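Local atomic coordinates of type II restriction enzyme NgoMIV (Neisseria gonorrhoeae, PDB entry 1FIU), a protein that recognises the double-stranded DNA sequence 5'-GCCGGC-3' and, as a magnesium-dependent homotetrameric restriction endonuclease, cleaves it after the first G. Residues 45-50 / 247-252; 3-8 / 82-87. One frame throughout, in Å; residues are numbered along the deposited sequence.

Interaction 1. Residues 45-50 / 247-252; sequences KGIADL and YELEQI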
ATOM      1  N   LYS I  45       8.158 -37.369   4.815  1.00 24.08           N
ATOM      2  CA  LYS I  45       8.852 -38.651   4.804  1.00 25.66           C
ATOM      3  C   LYS I  45       9.309 -38.991   3.390  1.00 22.70           C
ATOM      4  O   LYS I  45      10.440 -39.450   3.185  1.00 23.29           O
ATOM      5  CB  LYS I  45       7.911 -39.740   5.297  1.00 29.12           C
ATOM      6  CG  LYS I  45       8.598 -41.040   5.609  1.00 35.90           C
ATOM      7  CD  LYS I  45       8.977 -41.062   7.068  1.00 41.05           C
ATOM      8  CE  LYS I  45       9.131 -42.485   7.567  1.00 40.99           C
ATOM      9  NZ  LYS I  45       9.275 -42.496   9.039  1.00 40.29           N
ATOM     10  N   GLY I  46       8.411 -38.789   2.424  1.00 19.80           N
ATOM     11  CA  GLY I  46       8.753 -39.061   1.039  1.00 22.48           C
ATOM     12  C   GLY I  46       9.925 -38.191   0.586  1.00 21.49           C
ATOM     13  O   GLY I  46      10.854 -38.658  -0.086  1.00 21.79           O
ATOM     14  N   ILE I  47       9.888 -36.913   0.950  1.00 22.83           N
ATOM     15  CA  ILE I  47      10.968 -36.021   0.550  1.00 22.20           C
ATOM     16  C   ILE I  47      12.301 -36.451   1.170  1.00 20.36           C
ATOM     17  O   ILE I  47      13.321 -36.535   0.476  1.00 21.27           O
ATOM     18  CB  ILE I  47      10.657 -34.556   0.957  1.00 20.07           C
ATOM     19  CG1 ILE I  47       9.535 -34.003   0.083  1.00 20.76           C
ATOM     20  CG2 ILE I  47      11.909 -33.699   0.815  1.00 21.06           C
ATOM     21  CD1 ILE I  47       9.101 -32.573   0.477  1.00 21.44           C
ATOM     22  N   ALA I  48      12.284 -36.752   2.470  1.00 21.52           N
ATOM     23  CA  ALA I  48      13.506 -37.168   3.154  1.00 23.42           C
ATOM     24  C   ALA I  48      14.050 -38.450   2.518  1.00 24.37           C
ATOM     25  O   ALA I  48      15.262 -38.626   2.399  1.00 23.51           O
ATOM     26  CB  ALA I  48      13.236 -37.374   4.636  1.00 24.55           C
ATOM     27  N   ASP I  49      13.167 -39.350   2.091  1.00 23.60           N
ATOM     28  CA  ASP I  49      13.645 -40.585   1.452  1.00 26.44           C
ATOM     29  C   ASP I  49      14.348 -40.237   0.136  1.00 25.03           C
ATOM     30  O   ASP I  49      15.415 -40.761  -0.180  1.00 26.07           O
ATOM     31  CB  ASP I  49      12.486 -41.550   1.165  1.00 29.10           C
ATOM     32  CG  ASP I  49      12.963 -42.866   0.550  1.00 40.20           C
ATOM     33  OD1 ASP I  49      13.666 -43.631   1.252  1.00 43.45           O
ATOM     34  OD2 ASP I  49      12.655 -43.128  -0.638  1.00 40.42           O
ATOM     35  N   LEU I  50      13.746 -39.335  -0.629  1.00 21.77           N
ATOM     36  CA  LEU I  50      14.328 -38.924  -1.888  1.00 23.57           C
ATOM     37  C   LEU I  50      15.645 -38.180  -1.686  1.00 23.36           C
ATOM     38  O   LEU I  50      16.452 -38.068  -2.613  1.00 25.18           O
ATOM     39  CB  LEU I  50      13.332 -38.062  -2.656  1.00 24.55           C
ATOM     40  CG  LEU I  50      12.178 -38.886  -3.239  1.00 22.84           C
ATOM     41  CD1 LEU I  50      11.213 -37.940  -3.933  1.00 21.67           C
ATOM     42  CD2 LEU I  50      12.717 -39.941  -4.216  1.00 23.28           C
ATOM     43  N   TYR I 247      11.660 -30.461  -6.475  1.00 20.35           N
ATOM     44  CA  TYR I 247      11.540 -31.637  -7.336  1.00 22.72           C
ATOM     45  C   TYR I 247      11.026 -32.834  -6.549  1.00 24.37           C
ATOM     46  O   TYR I 247      10.167 -33.582  -7.034  1.00 23.71           O
ATOM     47  CB  TYR I 247      12.895 -31.974  -7.954  1.00 22.31           C
ATOM     48  CG  TYR I 247      13.564 -30.791  -8.642  1.00 22.00           C
ATOM     49  CD1 TYR I 247      14.957 -30.685  -8.672  1.00 23.28           C
ATOM     50  CD2 TYR I 247      12.802 -29.771  -9.216  1.00 24.23           C
ATOM     51  CE1 TYR I 247      15.582 -29.582  -9.249  1.00 24.02           C
ATOM     52  CE2 TYR I 247      13.417 -28.653  -9.803  1.00 23.73           C
ATOM     53  CZ  TYR I 247      14.808 -28.569  -9.806  1.00 24.35           C
ATOM     54  OH  TYR I 247      15.436 -27.460 -10.333  1.00 23.66           O
ATOM     55  N   GLU I 248      11.552 -33.004  -5.344  1.00 23.47           N
ATOM     56  CA  GLU I 248      11.159 -34.111  -4.484  1.00 24.06           C
ATOM     57  C   GLU I 248       9.722 -33.940  -3.993  1.00 23.80           C
ATOM     58  O   GLU I 248       8.967 -34.923  -3.916  1.00 20.38           O
ATOM     59  CB  GLU I 248      12.133 -34.232  -3.317  1.00 19.30           C
ATOM     60  CG  GLU I 248      13.571 -34.545  -3.739  1.00 22.04           C
ATOM     61  CD  GLU I 248      14.349 -33.348  -4.303  1.00 26.05           C
ATOM     62  OE1 GLU I 248      13.812 -32.212  -4.338  1.00 22.88           O
ATOM     63  OE2 GLU I 248      15.516 -33.558  -4.706  1.00 24.84           O
ATOM     64  N   LEU I 249       9.333 -32.701  -3.668  1.00 20.60           N
ATOM     65  CA  LEU I 249       7.967 -32.420  -3.250  1.00 19.00           C
ATOM     66  C   LEU I 249       7.019 -32.793  -4.393  1.00 23.60           C
ATOM     67  O   LEU I 249       5.991 -33.441  -4.174  1.00 25.05           O
ATOM     68  CB  LEU I 249       7.785 -30.927  -2.930  1.00 20.19           C
ATOM     69  CG  LEU I 249       6.360 -30.405  -2.706  1.00 17.62           C
ATOM     70  CD1 LEU I 249       5.611 -31.182  -1.614  1.00 18.24           C
ATOM     71  CD2 LEU I 249       6.482 -28.935  -2.283  1.00 22.14           C
ATOM     72  N   GLU I 250       7.366 -32.378  -5.609  1.00 21.46           N
ATOM     73  CA  GLU I 250       6.529 -32.671  -6.774  1.00 22.38           C
ATOM     74  C   GLU I 250       6.411 -34.179  -6.988  1.00 24.33           C
ATOM     75  O   GLU I 250       5.315 -34.684  -7.260  1.00 24.25           O
ATOM     76  CB  GLU I 250       7.107 -32.027  -8.040  1.00 22.02           C
ATOM     77  CG  GLU I 250       6.241 -32.217  -9.279  1.00 25.55           C
ATOM     78  CD  GLU I 250       6.869 -31.623 -10.541  1.00 29.15           C
ATOM     79  OE1 GLU I 250       8.115 -31.606 -10.660  1.00 33.22           O
ATOM     80  OE2 GLU I 250       6.105 -31.188 -11.425  1.00 34.37           O
ATOM     81  N   GLN I 251       7.528 -34.887  -6.855  1.00 23.82           N
ATOM     82  CA  GLN I 251       7.524 -36.348  -7.056  1.00 24.63           C
ATOM     83  C   GLN I 251       6.648 -37.055  -6.019  1.00 24.82           C
ATOM     84  O   GLN I 251       5.888 -37.989  -6.359  1.00 24.97           O
ATOM     85  CB  GLN I 251       8.955 -36.893  -6.985  1.00 26.57           C
ATOM     86  CG  GLN I 251       9.117 -38.340  -7.483  1.00 38.39           C
ATOM     87  CD  GLN I 251      10.581 -38.775  -7.525  1.00 45.59           C
ATOM     88  OE1 GLN I 251      11.445 -38.044  -8.023  1.00 47.44           O
ATOM     89  NE2 GLN I 251      10.865 -39.964  -7.003  1.00 49.80           N
ATOM     90  N   ILE I 252       6.742 -36.631  -4.758  1.00 20.83           N
ATOM     91  CA  ILE I 252       5.938 -37.290  -3.728  1.00 23.58           C
ATOM     92  C   ILE I 252       4.459 -37.019  -3.917  1.00 24.68           C
ATOM     93  O   ILE I 252       3.639 -37.937  -3.798  1.00 22.03           O
ATOM     94  CB  ILE I 252       6.382 -36.899  -2.303  1.00 23.26           C
ATOM     95  CG1 ILE I 252       7.828 -37.360  -2.101  1.00 30.21           C
ATOM     96  CG2 ILE I 252       5.502 -37.592  -1.241  1.00 25.56           C
ATOM     97  CD1 ILE I 252       8.032 -38.870  -2.385  1.00 28.71           C
TER
HETATM   98  O   HOH W   1      17.358 -35.489  -4.030  1.00 30.67           O

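Interaction 2. Residues 3-8 / 82-87; sequences PLFTQE and EKLQHI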
ATOM      1  N   PRO I   3      25.827 -30.834 -13.516  1.00 32.31           N
ATOM      2  CA  PRO I   3      26.245 -29.424 -13.557  1.00 29.47           C
ATOM      3  C   PRO I   3      26.537 -28.900 -12.153  1.00 27.31           C
ATOM      4  O   PRO I   3      26.103 -29.488 -11.167  1.00 26.89           O
ATOM      5  CB  PRO I   3      25.064 -28.731 -14.237  1.00 31.83           C
ATOM      6  CG  PRO I   3      23.912 -29.603 -13.920  1.00 35.37           C
ATOM      7  CD  PRO I   3      24.463 -31.007 -14.027  1.00 30.78           C
ATOM      8  N   LEU I   4      27.272 -27.796 -12.046  1.00 25.09           N
ATOM      9  CA  LEU I   4      27.623 -27.289 -10.730  1.00 26.18           C
ATOM     10  C   LEU I   4      26.469 -26.859  -9.842  1.00 23.24           C
ATOM     11  O   LEU I   4      26.574 -26.991  -8.633  1.00 23.33           O
ATOM     12  CB  LEU I   4      28.644 -26.151 -10.828  1.00 25.97           C
ATOM     13  CG  LEU I   4      29.993 -26.546 -11.423  1.00 30.90           C
ATOM     14  CD1 LEU I   4      30.954 -25.368 -11.282  1.00 29.16           C
ATOM     15  CD2 LEU I   4      30.551 -27.781 -10.714  1.00 33.06           C
ATOM     16  N   PHE I   5      25.389 -26.336 -10.417  1.00 24.15           N
ATOM     17  CA  PHE I   5      24.270 -25.938  -9.572  1.00 23.07           C
ATOM     18  C   PHE I   5      23.587 -27.174  -8.982  1.00 22.64           C
ATOM     19  O   PHE I   5      23.014 -27.103  -7.893  1.00 21.25           O
ATOM     20  CB  PHE I   5      23.289 -25.055 -10.340  1.00 24.00           C
ATOM     21  CG  PHE I   5      23.726 -23.595 -10.430  1.00 25.77           C
ATOM     22  CD1 PHE I   5      22.931 -22.655 -11.071  1.00 29.65           C
ATOM     23  CD2 PHE I   5      24.929 -23.176  -9.865  1.00 23.51           C
ATOM     24  CE1 PHE I   5      23.335 -21.310 -11.149  1.00 31.58           C
ATOM     25  CE2 PHE I   5      25.334 -21.844  -9.935  1.00 25.67           C
ATOM     26  CZ  PHE I   5      24.537 -20.917 -10.574  1.00 24.99           C
ATOM     27  N   THR I   6      23.676 -28.308  -9.687  1.00 22.70           N
ATOM     28  CA  THR I   6      23.088 -29.541  -9.165  1.00 24.87           C
ATOM     29  C   THR I   6      23.982 -30.004  -8.012  1.00 23.81           C
ATOM     30  O   THR I   6      23.489 -30.419  -6.950  1.00 24.20           O
ATOM     31  CB  THR I   6      23.002 -30.627 -10.267  1.00 23.46           C
ATOM     32  OG1 THR I   6      22.167 -30.145 -11.327  1.00 26.48           O
ATOM     33  CG2 THR I   6      22.401 -31.934  -9.717  1.00 28.16           C
ATOM     34  N   GLN I   7      25.296 -29.895  -8.197  1.00 25.07           N
ATOM     35  CA  GLN I   7      26.237 -30.280  -7.158  1.00 25.03           C
ATOM     36  C   GLN I   7      26.039 -29.401  -5.916  1.00 26.83           C
ATOM     37  O   GLN I   7      26.048 -29.887  -4.782  1.00 25.29           O
ATOM     38  CB  GLN I   7      27.670 -30.157  -7.679  1.00 25.96           C
ATOM     39  CG  GLN I   7      27.959 -31.118  -8.820  1.00 28.20           C
ATOM     40  CD  GLN I   7      29.402 -31.112  -9.253  1.00 31.29           C
ATOM     41  OE1 GLN I   7      30.313 -31.092  -8.420  1.00 35.20           O
ATOM     42  NE2 GLN I   7      29.626 -31.148 -10.566  1.00 35.08           N
ATOM     43  N   GLU I   8      25.844 -28.102  -6.132  1.00 24.15           N
ATOM     44  CA  GLU I   8      25.640 -27.184  -5.009  1.00 24.97           C
ATOM     45  C   GLU I   8      24.340 -27.501  -4.264  1.00 20.73           C
ATOM     46  O   GLU I   8      24.277 -27.385  -3.051  1.00 22.87           O
ATOM     47  CB  GLU I   8      25.582 -25.741  -5.499  1.00 27.54           C
ATOM     48  CG  GLU I   8      26.919 -25.169  -5.926  1.00 36.05           C
ATOM     49  CD  GLU I   8      27.896 -25.027  -4.773  1.00 39.13           C
ATOM     50  OE1 GLU I   8      27.450 -24.754  -3.635  1.00 37.54           O
ATOM     51  OE2 GLU I   8      29.115 -25.169  -5.012  1.00 45.25           O
ATOM     52  N   GLU I  82      28.211 -16.709  -6.613  1.00 20.02           N
ATOM     53  CA  GLU I  82      29.596 -16.381  -6.934  1.00 22.38           C
ATOM     54  C   GLU I  82      29.962 -16.837  -8.351  1.00 23.64           C
ATOM     55  O   GLU I  82      30.823 -16.231  -9.000  1.00 24.00           O
ATOM     56  CB  GLU I  82      30.541 -17.027  -5.918  1.00 26.57           C
ATOM     57  CG  GLU I  82      32.003 -16.666  -6.134  1.00 38.87           C
ATOM     58  CD  GLU I  82      32.915 -17.215  -5.044  1.00 49.31           C
ATOM     59  OE1 GLU I  82      32.475 -18.097  -4.269  1.00 52.37           O
ATOM     60  OE2 GLU I  82      34.083 -16.769  -4.968  1.00 56.63           O
ATOM     61  N   LYS I  83      29.295 -17.884  -8.849  1.00 23.63           N
ATOM     62  CA  LYS I  83      29.581 -18.410 -10.185  1.00 22.88           C
ATOM     63  C   LYS I  83      28.881 -17.657 -11.315  1.00 21.16           C
ATOM     64  O   LYS I  83      29.054 -17.971 -12.495  1.00 22.14           O
ATOM     65  CB  LYS I  83      29.218 -19.908 -10.240  1.00 24.56           C
ATOM     66  CG  LYS I  83      29.978 -20.708  -9.188  1.00 27.67           C
ATOM     67  CD  LYS I  83      29.689 -22.194  -9.238  1.00 32.93           C
ATOM     68  CE  LYS I  83      30.569 -22.941  -8.219  1.00 34.47           C
ATOM     69  NZ  LYS I  83      32.040 -22.754  -8.503  1.00 37.40           N
ATOM     70  N   LEU I  84      28.109 -16.632 -10.961  1.00 20.50           N
ATOM     71  CA  LEU I  84      27.379 -15.879 -11.969  1.00 21.20           C
ATOM     72  C   LEU I  84      27.955 -14.474 -12.227  1.00 21.21           C
ATOM     73  O   LEU I  84      27.281 -13.602 -12.775  1.00 21.71           O
ATOM     74  CB  LEU I  84      25.900 -15.793 -11.553  1.00 20.19           C
ATOM     75  CG  LEU I  84      25.169 -17.151 -11.475  1.00 21.07           C
ATOM     76  CD1 LEU I  84      23.760 -16.953 -10.929  1.00 21.53           C
ATOM     77  CD2 LEU I  84      25.126 -17.801 -12.863  1.00 20.50           C
ATOM     78  N   GLN I  85      29.208 -14.264 -11.855  1.00 20.63           N
ATOM     79  CA  GLN I  85      29.838 -12.955 -12.047  1.00 23.31           C
ATOM     80  C   GLN I  85      29.812 -12.443 -13.504  1.00 22.96           C
ATOM     81  O   GLN I  85      29.824 -11.233 -13.736  1.00 25.08           O
ATOM     82  CB  GLN I  85      31.277 -12.989 -11.520  1.00 25.15           C
ATOM     83  CG  GLN I  85      32.042 -11.694 -11.748  1.00 33.19           C
ATOM     84  CD  GLN I  85      31.849 -10.677 -10.624  1.00 34.35           C
ATOM     85  OE1 GLN I  85      32.250  -9.517 -10.752  1.00 35.69           O
ATOM     86  NE2 GLN I  85      31.253 -11.114  -9.515  1.00 35.34           N
ATOM     87  N   HIS I  86      29.786 -13.339 -14.486  1.00 24.16           N
ATOM     88  CA  HIS I  86      29.746 -12.908 -15.886  1.00 22.19           C
ATOM     89  C   HIS I  86      28.373 -12.421 -16.332  1.00 23.60           C
ATOM     90  O   HIS I  86      28.264 -11.708 -17.331  1.00 25.53           O
ATOM     91  CB  HIS I  86      30.227 -14.033 -16.828  1.00 23.51           C
ATOM     92  CG  HIS I  86      29.396 -15.274 -16.769  1.00 22.40           C
ATOM     93  ND1 HIS I  86      29.232 -16.001 -15.609  1.00 25.53           N
ATOM     94  CD2 HIS I  86      28.682 -15.918 -17.724  1.00 24.05           C
ATOM     95  CE1 HIS I  86      28.452 -17.039 -15.850  1.00 26.79           C
ATOM     96  NE2 HIS I  86      28.106 -17.014 -17.125  1.00 25.58           N
ATOM     97  N   ILE I  87      27.314 -12.810 -15.627  1.00 20.91           N
ATOM     98  CA  ILE I  87      26.002 -12.315 -16.015  1.00 23.74           C
ATOM     99  C   ILE I  87      25.501 -11.243 -15.041  1.00 18.53           C
ATOM    100  O   ILE I  87      24.541 -10.530 -15.344  1.00 20.61           O
ATOM    101  CB  ILE I  87      24.940 -13.432 -16.141  1.00 29.45           C
ATOM    102  CG1 ILE I  87      24.756 -14.141 -14.810  1.00 26.25           C
ATOM    103  CG2 ILE I  87      25.341 -14.414 -17.274  1.00 28.23           C
ATOM    104  CD1 ILE I  87      23.599 -15.148 -14.834  1.00 30.88           C
TER

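Interaction 1. Residues 45-50 / 247-252
Helical segments 45-50 and 247-252 approach to 8.8 Å between axes that run at 124° to each other, with Ile47 CA and Glu248 CA 5.4 Å apart. Gly46 makes room for Ile252: with no side chain in the way, Ile252 CD1 settles on the glycine backbone, 3.5 Å from Gly46 CA, and CG1 lies against Gly46 C and Ile47 N. Ile47 turns CG1 beside its own backbone N (chi1 -71°), and its extended tip reaches the far helix, where CD1 sits 3.9 Å from Leu249 CA and touches CB of the same leucine. Leu50 CD1 packs 3.7 Å from Ile252 CD1, the two side chains running antiparallel alongside one another. The contact joins the C-terminal end of helix 38-50 to helix 246-256, which follows strand 240-243 of the central mixed sheet in this PDDEXK-clan nuclease. Gln251, its chain extended, sets its amide obliquely against the leucine methyls, NE2 being 3.3 Å from Leu50 CD2 and nearer than OE1 to both methyls. Glu248 bends at chi2 (77°): its CG rests 3.7 Å from Leu50 CB while the carboxylate swings away, and OE1 forms a salt bridge with Arg9 NH2. A water donates to both Glu248 OE2, at 2.8 Å, and Leu50 O, linking the carboxylate to the last carbonyl of segment 45-50.

Interaction 2. Residues 3-8 / 82-87
Leu4, in the first turn of helix 4-18, meets the outer part of the Lys83 chain: its CD1 lies 3.9 Å from Lys83 CE, with CD and NZ of the lysine hardly farther off, and the two side chains cross at about a right angle. Phe5 sets its CG beside the backbone N (chi1 -81°), an orientation that carries the ring out to Leu84. There CZ does the touching, 3.9 Å from Leu84 CD2; Leu84 CG stands at the ring edge, in its plane, while CD2 comes in obliquely. On the same ring CE2 makes a looser contact with Lys83 CB, at 4.4 Å. The contact brings the N-terminal helix against the loop that leads from helix 62-81 to strand 92-96, outermost in the sheet of this chain, and Leu282 of helix 280-283 packs on both Phe5 and Leu84. A second subunit adjoins this region: its Val160 packs on Phe5 and its Glu157 on Leu4. One helical turn after Leu4, Glu8 bends at chi2 (-66°) and brings OE2 to 4.2 Å from Lys83 CE. The charged ends stay apart, OE2 and Lys83 NZ being separated by 5.2 Å, so any attraction between them is probably long-range and modest. Lys83 NZ forms a long, weak ion pair with Glu157 OE1 of the second subunit; Glu8 OE1 has a weak hydrogen bond to Ser79 OG.

Overall arrangement
The centres of interactions 1 and 2 lie 24 Å apart, and their nearest atoms stay about 7 Å from each other without touching. Along the chain the segments alternate, 3-8, 45-50, 82-87 and 247-252, and so the two connections cross. Helices 4-18 and 38-50, consecutive in the chain, each supply one side of a contact. Interaction 2 holds the first beside the approach to strand 92-96, outermost in the sheet of this chain, whereas interaction 1 joins the second to helix 246-256, which follows strand 240-243. Both are structural packing away from the magnesium site; the second subunit is within reach of eight residues of interaction 2 but of one, Tyr247, in interaction 1.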